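Local coordinates for protein nicotinate-nucleotide diphosphorylase (Carboxylating) (Streptococcus pyogenes GA06023, PDB 5HUO) that probably takes part in quinolinate breakdown, turning quinolinate and phosphoribosyl diphosphate into nicotinate mononucleotide, carbon dioxide and diphosphate on the way to NAD+, at residues V78-F89 / A132-A143; M250-I259 / S280-D288. All blocks are in the same frame, centred on the assembly; numbering follows the deposited sequence.

Overall arrangement
Contact 1 joins two nearly antiparallel helices in the N-terminal part of the chain, and all of its touching residues are buried; a serine hydroxyl adds a polar link to its hydrophobic seam. Contact 2 belongs to the C-terminal part, is only partly buried, and sets a helix of the parallel-stranded domain against an irregular segment, with charged groups at its margin. Both draw mainly on apolar side chains, but the polar groups that join them differ with their place in the fold. The two share no helix or strand: they lie on opposite sides of the chain's centre, their own centres 35 Å apart.

Contact 1. Residues V78-F89 / A132-A143; sequences VLAGLTVFQRVF and ALNFLQHLSGIA
Phe-85 and Val-88 meet Ala-132 where helix 82-89 runs antiparallel to helix 132-143, the axes 8.3 Å apart at an angle of 172°, and the preceding residues 78-81 carry on along helix 132-143 as an extended strand end and loop. The methyl of Ala-132 is gripped by two aromatic rings and a valine. Its CB lies 3.6 Å from Phe-85 CD1 and equally close to Phe-89 CE2, while Val-88 covers it with CB and both methyls. The two phenyl rings are themselves in touch, an edge of Phe-89 directed at the rim of one Phe-85 face. With CG anti to the backbone N (chi1 171°), Phe-85 extends alongside Leu-133, and the two side chains point the same way. On the other flank Val-84 crosses Phe-135 at about a right angle, CG1 standing 3.8 Å from Phe-135 CB.

Farther along, Leu-136 CD1 nestles against the loop, 3.5 Å from Ala-80 O and 4.0 Å from Leu-79 CD1. Gly-81, the N-cap of its helix, offers no side chain, and Leu-139 CD1 settles over its CA. Ala-80 CB meets Ala-143 CB at 3.6 Å. The polar element is Ser-140: OG lies 2.8 Å from Ala-80 O and 3.0 Å from Leu-136 O, two acceptors within reach of one hydroxyl proton, which may serve either.

The pair belongs to the N-terminal domain of the quinolinate phosphoribosyltransferase family, with the long helix 122-153 as one partner. Asp-105 accepts from the N-H groups of Gly-81 and Leu-82 at the helix start. Leu-42 of helix 35-49 packs on Val-88 and Phe-135, helix 171-180 covers Ala-80 and Leu-139, and Pro-168 of the second subunit touches Phe-135.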
loop_
_atom_site.group_PDB
_atom_site.type_symbol
_atom_site.label_atom_id
_atom_site.label_comp_id
_atom_site.label_asym_id
_atom_site.label_seq_id
_atom_site.Cartn_x
_atom_site.Cartn_y
_atom_site.Cartn_z
ATOM N N VAL A 78 18.500 -6.527 29.678
ATOM C CA VAL A 78 17.599 -7.595 29.283
ATOM C C VAL A 78 17.429 -7.683 27.782
ATOM O O VAL A 78 17.295 -6.695 27.129
ATOM C CB VAL A 78 16.230 -7.407 29.926
ATOM C CG1 VAL A 78 15.312 -8.573 29.637
ATOM C CG2 VAL A 78 16.404 -7.281 31.415
ATOM N N LEU A 79 17.425 -8.906 27.274
ATOM C CA LEU A 79 17.358 -9.170 25.815
ATOM C C LEU A 79 15.940 -9.189 25.347
ATOM O O LEU A 79 15.108 -9.937 25.859
ATOM C CB LEU A 79 18.014 -10.494 25.434
ATOM C CG LEU A 79 17.887 -10.995 23.989
ATOM C CD1 LEU A 79 18.682 -10.136 23.017
ATOM C CD2 LEU A 79 18.337 -12.460 23.875
ATOM N N ALA A 80 15.656 -8.352 24.354
ATOM C CA ALA A 80 14.300 -8.315 23.716
ATOM C C ALA A 80 14.424 -8.004 22.253
ATOM O O ALA A 80 15.191 -7.120 21.867
ATOM C CB ALA A 80 13.383 -7.294 24.405
ATOM N N GLY A 81 13.611 -8.689 21.466
ATOM C CA GLY A 81 13.580 -8.484 20.014
ATOM C C GLY A 81 14.498 -9.374 19.194
ATOM O O GLY A 81 14.800 -9.094 18.065
ATOM N N LEU A 82 14.909 -10.466 19.754
ATOM C CA LEU A 82 15.844 -11.385 19.062
ATOM C C LEU A 82 15.263 -11.971 17.744
ATOM O O LEU A 82 15.950 -12.026 16.762
ATOM C CB LEU A 82 16.215 -12.541 19.972
ATOM C CG LEU A 82 17.319 -13.447 19.419
ATOM C CD1 LEU A 82 18.655 -12.699 19.393
ATOM C CD2 LEU A 82 17.470 -14.695 20.265
ATOM N N THR A 83 13.993 -12.379 17.750
ATOM C CA THR A 83 13.420 -12.946 16.558
ATOM C C THR A 83 13.113 -11.821 15.578
ATOM O O THR A 83 13.054 -12.075 14.350
ATOM C CB THR A 83 12.172 -13.816 16.776
ATOM O OG1 THR A 83 11.108 -13.003 17.133
ATOM C CG2 THR A 83 12.357 -14.790 17.840
ATOM N N VAL A 84 12.919 -10.608 16.087
ATOM C CA VAL A 84 12.769 -9.463 15.191
ATOM C C VAL A 84 14.060 -9.188 14.430
ATOM O O VAL A 84 14.109 -9.043 13.234
ATOM C CB VAL A 84 12.434 -8.196 15.942
ATOM C CG1 VAL A 84 12.335 -7.042 14.993
ATOM C CG2 VAL A 84 11.117 -8.328 16.640
ATOM N N PHE A 85 15.130 -9.165 15.202
ATOM C CA PHE A 85 16.525 -9.080 14.674
ATOM C C PHE A 85 16.770 -10.098 13.562
ATOM O O PHE A 85 17.200 -9.755 12.471
ATOM C CB PHE A 85 17.532 -9.313 15.806
ATOM C CG PHE A 85 18.940 -9.451 15.346
ATOM C CD1 PHE A 85 19.741 -8.347 15.212
ATOM C CD2 PHE A 85 19.470 -10.687 15.069
ATOM C CE1 PHE A 85 21.052 -8.486 14.771
ATOM C CE2 PHE A 85 20.779 -10.841 14.688
ATOM C CZ PHE A 85 21.575 -9.747 14.517
ATOM N N GLN A 86 16.409 -11.325 13.858
ATOM C CA GLN A 86 16.597 -12.414 12.901
ATOM C C GLN A 86 15.808 -12.199 11.600
ATOM O O GLN A 86 16.270 -12.505 10.501
ATOM C CB GLN A 86 16.202 -13.771 13.518
ATOM C CG GLN A 86 17.150 -14.180 14.610
ATOM C CD GLN A 86 16.857 -15.537 15.202
ATOM O OE1 GLN A 86 16.497 -15.637 16.378
ATOM N NE2 GLN A 86 16.988 -16.579 14.414
ATOM N N ARG A 87 14.580 -11.732 11.775
ATOM C CA ARG A 87 13.620 -11.638 10.655
ATOM C C ARG A 87 14.062 -10.623 9.619
ATOM O O ARG A 87 13.828 -10.779 8.452
ATOM C CB ARG A 87 12.214 -11.318 11.191
ATOM C CG ARG A 87 11.149 -11.336 10.121
ATOM C CD ARG A 87 11.017 -12.678 9.453
ATOM N NE ARG A 87 9.933 -12.692 8.508
ATOM C CZ ARG A 87 9.847 -13.491 7.444
ATOM N NH1 ARG A 87 8.845 -13.384 6.601
ATOM N NH2 ARG A 87 10.735 -14.392 7.185
ATOM N N VAL A 88 14.761 -9.613 10.061
ATOM C CA VAL A 88 15.301 -8.614 9.130
ATOM C C VAL A 88 16.175 -9.300 8.077
ATOM O O VAL A 88 16.078 -8.995 6.879
ATOM C CB VAL A 88 16.125 -7.540 9.836
ATOM C CG1 VAL A 88 16.779 -6.616 8.834
ATOM C CG2 VAL A 88 15.266 -6.725 10.768
ATOM N N PHE A 89 17.024 -10.216 8.521
ATOM C CA PHE A 89 17.933 -10.967 7.582
ATOM C C PHE A 89 17.158 -11.896 6.669
ATOM O O PHE A 89 17.353 -11.943 5.500
ATOM C CB PHE A 89 18.970 -11.794 8.336
ATOM C CG PHE A 89 19.915 -10.981 9.145
ATOM C CD1 PHE A 89 21.051 -10.465 8.586
ATOM C CD2 PHE A 89 19.632 -10.684 10.478
ATOM C CE1 PHE A 89 21.902 -9.661 9.325
ATOM C CE2 PHE A 89 20.476 -9.888 11.233
ATOM C CZ PHE A 89 21.623 -9.394 10.650
ATOM N N ALA A 132 18.660 -4.345 11.548
ATOM C CA ALA A 132 18.464 -5.416 12.507
ATOM C C ALA A 132 18.848 -4.944 13.905
ATOM O O ALA A 132 18.050 -5.063 14.841
ATOM C CB ALA A 132 19.225 -6.634 12.143
ATOM N N LEU A 133 20.031 -4.349 14.029
ATOM C CA LEU A 133 20.488 -3.837 15.337
ATOM C C LEU A 133 19.621 -2.732 15.893
ATOM O O LEU A 133 19.338 -2.674 17.064
ATOM C CB LEU A 133 21.928 -3.338 15.236
ATOM C CG LEU A 133 23.025 -4.414 15.145
ATOM C CD1 LEU A 133 24.341 -3.758 14.833
ATOM C CD2 LEU A 133 23.147 -5.241 16.419
ATOM N N ASN A 134 19.208 -1.840 15.034
ATOM C CA ASN A 134 18.320 -0.760 15.438
ATOM C C ASN A 134 17.070 -1.300 16.118
ATOM O O ASN A 134 16.663 -0.794 17.162
ATOM C CB ASN A 134 17.942 0.119 14.250
ATOM C CG ASN A 134 19.069 1.067 13.831
ATOM O OD1 ASN A 134 20.084 1.159 14.491
ATOM N ND2 ASN A 134 18.881 1.782 12.741
ATOM N N PHE A 135 16.481 -2.365 15.576
ATOM C CA PHE A 135 15.333 -2.982 16.254
ATOM C C PHE A 135 15.776 -3.550 17.585
ATOM O O PHE A 135 15.253 -3.208 18.605
ATOM C CB PHE A 135 14.661 -4.049 15.410
ATOM C CG PHE A 135 13.671 -3.499 14.415
ATOM C CD1 PHE A 135 12.426 -3.143 14.797
ATOM C CD2 PHE A 135 14.039 -3.312 13.056
ATOM C CE1 PHE A 135 11.546 -2.593 13.897
ATOM C CE2 PHE A 135 13.145 -2.782 12.148
ATOM C CZ PHE A 135 11.890 -2.423 12.577
ATOM N N LEU A 136 16.783 -4.394 17.549
ATOM C CA LEU A 136 17.258 -5.109 18.748
ATOM C C LEU A 136 17.688 -4.186 19.870
ATOM O O LEU A 136 17.347 -4.378 21.027
ATOM C CB LEU A 136 18.395 -6.013 18.403
ATOM C CG LEU A 136 18.807 -6.966 19.536
ATOM C CD1 LEU A 136 17.798 -8.070 19.705
ATOM C CD2 LEU A 136 20.185 -7.542 19.258
ATOM N N GLN A 137 18.397 -3.137 19.522
ATOM C CA GLN A 137 18.885 -2.175 20.518
ATOM C C GLN A 137 17.731 -1.484 21.170
ATOM O O GLN A 137 17.695 -1.317 22.379
ATOM C CB GLN A 137 19.823 -1.180 19.902
ATOM C CG GLN A 137 21.204 -1.777 19.694
ATOM C CD GLN A 137 22.164 -0.831 19.076
ATOM O OE1 GLN A 137 21.774 0.274 18.645
ATOM N NE2 GLN A 137 23.401 -1.251 18.930
ATOM N N HIS A 138 16.775 -1.096 20.368
ATOM C CA HIS A 138 15.627 -0.279 20.861
ATOM C C HIS A 138 14.741 -1.107 21.817
ATOM O O HIS A 138 14.387 -0.649 22.918
ATOM C CB HIS A 138 14.801 0.217 19.661
ATOM C CG HIS A 138 13.597 1.016 20.014
ATOM N ND1 HIS A 138 13.671 2.310 20.454
ATOM C CD2 HIS A 138 12.271 0.726 19.967
ATOM C CE1 HIS A 138 12.451 2.788 20.679
ATOM N NE2 HIS A 138 11.577 1.842 20.395
ATOM N N LEU A 139 14.419 -2.323 21.382
ATOM C CA LEU A 139 13.542 -3.154 22.135
ATOM C C LEU A 139 14.259 -3.638 23.419
ATOM O O LEU A 139 13.634 -3.743 24.492
ATOM C CB LEU A 139 13.028 -4.318 21.289
ATOM C CG LEU A 139 12.223 -3.881 20.079
ATOM C CD1 LEU A 139 11.707 -5.084 19.328
ATOM C CD2 LEU A 139 11.035 -3.062 20.440
ATOM N N SER A 140 15.529 -3.993 23.314
ATOM C CA SER A 140 16.254 -4.458 24.500
ATOM C C SER A 140 16.408 -3.337 25.543
ATOM O O SER A 140 16.401 -3.530 26.730
ATOM C CB SER A 140 17.615 -5.027 24.090
ATOM O OG SER A 140 17.449 -6.251 23.352
ATOM N N GLY A 141 16.516 -2.137 25.030
ATOM C CA GLY A 141 16.554 -0.912 25.858
ATOM C C GLY A 141 15.312 -0.726 26.675
ATOM O O GLY A 141 15.385 -0.469 27.879
ATOM N N ILE A 142 14.169 -0.948 26.035
ATOM C CA ILE A 142 12.877 -0.850 26.719
ATOM C C ILE A 142 12.714 -1.961 27.739
ATOM O O ILE A 142 12.259 -1.735 28.872
ATOM C CB ILE A 142 11.722 -0.859 25.709
ATOM C CG1 ILE A 142 11.710 0.479 24.965
ATOM C CG2 ILE A 142 10.379 -1.079 26.390
ATOM C CD1 ILE A 142 10.795 0.485 23.746
ATOM N N ALA A 143 13.053 -3.173 27.327
ATOM C CA ALA A 143 12.908 -4.355 28.236
ATOM C C ALA A 143 13.759 -4.155 29.490
ATOM O O ALA A 143 13.289 -4.312 30.614
ATOM C CB ALA A 143 13.280 -5.615 27.540
#

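Contact 2. Residues M250-I259 / S280-D288; sequences MSLEQIEQAI and SRFRGLAID
From Leu-252 to Ile-259 one flank of a helix faces residues 281-287, which end a 3-10 segment and then turn; the backbones stay apart, CA to CA 7.8 Å between Leu-252 and Arg-281 and 6.9 Å between Ile-259 and Ala-286. Side chains therefore bridge the gap, and the two segments exchange no hydrogen bonds. Leu-285 stands at the middle of the contact. Its CD1 meets Ile-255 CG2 at 3.8 Å, the two side chains crossing at about a right angle, and its CD2 lies 3.6 Å from Glu-256 OE2, whose chain bends at chi2 (94°) and brings both carboxylate oxygens up to this methyl, the side chains crossing at a slant.

A type II beta turn from Phe-282 to Leu-285, with Gly-284 at positive phi, and an inverse gamma turn centred on Ala-286 shape the segment that carries these groups. The setting is the C-terminal alpha/beta barrel of the family: helix 252-262 links the neighbouring parallel strands 244-248 and 267-271 in a beta-alpha-beta crossover, and residues 280-288 lead into strand 289-291 on the far side of 267-271. Cys-270 of that middle strand touches Ile-255, Phe-282 and Ile-287 alike.

At the start of the helix, Leu-252 CD2 rests 3.4 Å from Arg-281 O and also against CG and CD of the same arginine. Arg-281 and Phe-282 fold on each other, the ring's CZ over one face of the guanidinium and Arg-281 CG over one face of the ring, each near the rim. Ile-255 CD1 comes within 4.0 Å of Phe-282 CE1, these side chains set roughly perpendicular. Toward the other end, Ile-259 has CG1 anti to the carbonyl carbon (chi1 -67°), which carries CD1 to within 3.5 Å of Ala-286 O and 3.8 Å of Ile-287 CG2, while its CG2 branch packs on Ala-286 CB.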
loop_
_atom_site.group_PDB
_atom_site.type_symbol
_atom_site.label_atom_id
_atom_site.label_comp_id
_atom_site.label_asym_id
_atom_site.label_seq_id
_atom_site.Cartn_x
_atom_site.Cartn_y
_atom_site.Cartn_z
ATOM N N MET A 250 -1.101 11.750 43.009
ATOM C CA MET A 250 -1.574 11.961 44.393
ATOM C C MET A 250 -0.454 11.654 45.388
ATOM O O MET A 250 0.412 10.834 45.119
ATOM C CB MET A 250 -2.858 11.121 44.699
ATOM C CG MET A 250 -4.163 11.628 44.032
ATOM S SD MET A 250 -5.742 10.836 44.482
ATOM C CE MET A 250 -5.333 9.856 45.925
ATOM N N SER A 251 -0.497 12.321 46.531
ATOM C CA SER A 251 0.409 12.029 47.655
ATOM C C SER A 251 0.118 10.677 48.276
ATOM O O SER A 251 -1.014 10.197 48.229
ATOM C CB SER A 251 0.256 13.046 48.793
ATOM O OG SER A 251 -1.009 12.914 49.445
ATOM N N LEU A 252 1.133 10.105 48.909
ATOM C CA LEU A 252 1.006 8.827 49.653
ATOM C C LEU A 252 -0.092 8.818 50.708
ATOM O O LEU A 252 -0.821 7.841 50.849
ATOM C CB LEU A 252 2.307 8.486 50.362
ATOM C CG LEU A 252 3.541 8.210 49.513
ATOM C CD1 LEU A 252 4.716 7.962 50.433
ATOM C CD2 LEU A 252 3.314 7.017 48.586
ATOM N N GLU A 253 -0.210 9.924 51.429
ATOM C CA GLU A 253 -1.300 10.085 52.418
ATOM C C GLU A 253 -2.651 9.997 51.686
ATOM O O GLU A 253 -3.514 9.188 52.035
ATOM C CB GLU A 253 -1.210 11.394 53.216
ATOM N N GLN A 254 -2.800 10.805 50.637
ATOM C CA GLN A 254 -4.013 10.804 49.801
ATOM C C GLN A 254 -4.297 9.369 49.268
ATOM O O GLN A 254 -5.396 8.800 49.433
ATOM C CB GLN A 254 -3.884 11.849 48.676
ATOM N N ILE A 255 -3.268 8.774 48.670
ATOM C CA ILE A 255 -3.364 7.419 48.099
ATOM C C ILE A 255 -3.901 6.434 49.126
ATOM O O ILE A 255 -4.839 5.690 48.851
ATOM C CB ILE A 255 -2.008 6.912 47.555
ATOM C CG1 ILE A 255 -1.622 7.719 46.306
ATOM C CG2 ILE A 255 -2.084 5.433 47.213
ATOM C CD1 ILE A 255 -0.233 7.443 45.784
ATOM N N GLU A 256 -3.302 6.447 50.303
ATOM C CA GLU A 256 -3.679 5.498 51.365
ATOM C C GLU A 256 -5.136 5.637 51.807
ATOM O O GLU A 256 -5.827 4.657 52.058
ATOM C CB GLU A 256 -2.783 5.667 52.582
ATOM C CG GLU A 256 -2.555 4.378 53.335
ATOM C CD GLU A 256 -1.296 3.663 52.916
ATOM O OE1 GLU A 256 -0.221 4.307 52.910
ATOM O OE2 GLU A 256 -1.359 2.452 52.637
ATOM N N GLN A 257 -5.580 6.883 51.920
ATOM C CA GLN A 257 -6.979 7.167 52.266
ATOM C C GLN A 257 -7.933 6.609 51.213
ATOM O O GLN A 257 -8.912 5.925 51.527
ATOM C CB GLN A 257 -7.184 8.660 52.483
ATOM N N ALA A 258 -7.606 6.877 49.954
ATOM C CA ALA A 258 -8.407 6.375 48.805
ATOM C C ALA A 258 -8.541 4.869 48.827
ATOM O O ALA A 258 -9.610 4.330 48.589
ATOM C CB ALA A 258 -7.805 6.837 47.481
ATOM N N ILE A 259 -7.446 4.189 49.105
ATOM C CA ILE A 259 -7.471 2.717 49.110
ATOM C C ILE A 259 -8.559 2.173 50.044
ATOM O O ILE A 259 -9.420 1.381 49.628
ATOM C CB ILE A 259 -6.136 2.135 49.565
ATOM C CG1 ILE A 259 -5.060 2.456 48.534
ATOM C CG2 ILE A 259 -6.271 0.634 49.773
ATOM C CD1 ILE A 259 -3.749 1.737 48.802
ATOM N N SER A 280 9.785 3.682 43.961
ATOM C CA SER A 280 9.895 2.911 45.236
ATOM C C SER A 280 8.901 3.369 46.313
ATOM O O SER A 280 8.525 2.606 47.186
ATOM C CB SER A 280 11.299 3.001 45.769
ATOM O OG SER A 280 11.634 4.362 45.937
ATOM N N ARG A 281 8.409 4.591 46.176
ATOM C CA ARG A 281 7.411 5.156 47.117
ATOM C C ARG A 281 6.124 4.340 47.190
ATOM O O ARG A 281 5.401 4.399 48.172
ATOM C CB ARG A 281 7.069 6.633 46.804
ATOM C CG ARG A 281 6.088 6.862 45.680
ATOM C CD ARG A 281 5.611 8.309 45.530
ATOM N NE ARG A 281 5.509 8.643 44.083
ATOM C CZ ARG A 281 4.738 9.543 43.449
ATOM N NH1 ARG A 281 4.839 9.632 42.105
ATOM N NH2 ARG A 281 3.867 10.337 44.086
ATOM N N PHE A 282 5.810 3.608 46.134
ATOM C CA PHE A 282 4.586 2.817 46.080
ATOM C C PHE A 282 4.761 1.474 46.755
ATOM O O PHE A 282 3.797 0.741 46.927
ATOM C CB PHE A 282 4.090 2.640 44.644
ATOM C CG PHE A 282 3.884 3.926 43.937
ATOM C CD1 PHE A 282 2.707 4.622 44.074
ATOM C CD2 PHE A 282 4.870 4.447 43.141
ATOM C CE1 PHE A 282 2.508 5.835 43.418
ATOM C CE2 PHE A 282 4.697 5.644 42.475
ATOM C CZ PHE A 282 3.516 6.347 42.613
ATOM N N ARG A 283 5.984 1.136 47.140
ATOM C CA ARG A 283 6.235 -0.184 47.746
ATOM C C ARG A 283 5.290 -0.478 48.909
ATOM O O ARG A 283 5.060 0.355 49.782
ATOM C CB ARG A 283 7.656 -0.321 48.221
ATOM C CG ARG A 283 8.001 -1.753 48.568
ATOM C CD ARG A 283 9.454 -1.846 48.982
ATOM N NE ARG A 283 10.371 -1.651 47.860
ATOM C CZ ARG A 283 11.542 -1.023 47.916
ATOM N NH1 ARG A 283 11.978 -0.491 49.031
ATOM N NH2 ARG A 283 12.282 -0.931 46.831
ATOM N N GLY A 284 4.690 -1.654 48.865
ATOM C CA GLY A 284 3.800 -2.108 49.935
ATOM C C GLY A 284 2.369 -1.579 49.996
ATOM O O GLY A 284 1.615 -2.024 50.849
ATOM N N LEU A 285 1.978 -0.659 49.116
ATOM C CA LEU A 285 0.563 -0.213 49.069
ATOM C C LEU A 285 -0.345 -1.268 48.452
ATOM O O LEU A 285 0.082 -2.118 47.708
ATOM C CB LEU A 285 0.361 1.095 48.315
ATOM C CG LEU A 285 1.347 2.188 48.704
ATOM C CD1 LEU A 285 1.101 3.490 47.961
ATOM C CD2 LEU A 285 1.325 2.414 50.220
ATOM N N ALA A 286 -1.611 -1.192 48.802
ATOM C CA ALA A 286 -2.610 -2.121 48.299
ATOM C C ALA A 286 -3.266 -1.464 47.082
ATOM O O ALA A 286 -4.460 -1.189 47.042
ATOM C CB ALA A 286 -3.645 -2.465 49.365
ATOM N N ILE A 287 -2.441 -1.212 46.086
ATOM C CA ILE A 287 -2.914 -0.805 44.772
ATOM C C ILE A 287 -2.580 -1.939 43.874
ATOM O O ILE A 287 -1.707 -2.746 44.181
ATOM C CB ILE A 287 -2.261 0.489 44.271
ATOM C CG1 ILE A 287 -0.755 0.317 44.079
ATOM C CG2 ILE A 287 -2.515 1.601 45.258
ATOM C CD1 ILE A 287 -0.108 1.510 43.417
ATOM N N ASP A 288 -3.249 -1.972 42.743
ATOM C CA ASP A 288 -3.051 -3.064 41.778
ATOM C C ASP A 288 -1.871 -2.850 40.827
ATOM O O ASP A 288 -1.132 -3.789 40.539
ATOM C CB ASP A 288 -4.319 -3.314 41.009
ATOM C CG ASP A 288 -5.476 -3.689 41.938
ATOM O OD1 ASP A 288 -5.502 -4.858 42.394
ATOM O OD2 ASP A 288 -6.347 -2.821 42.176
#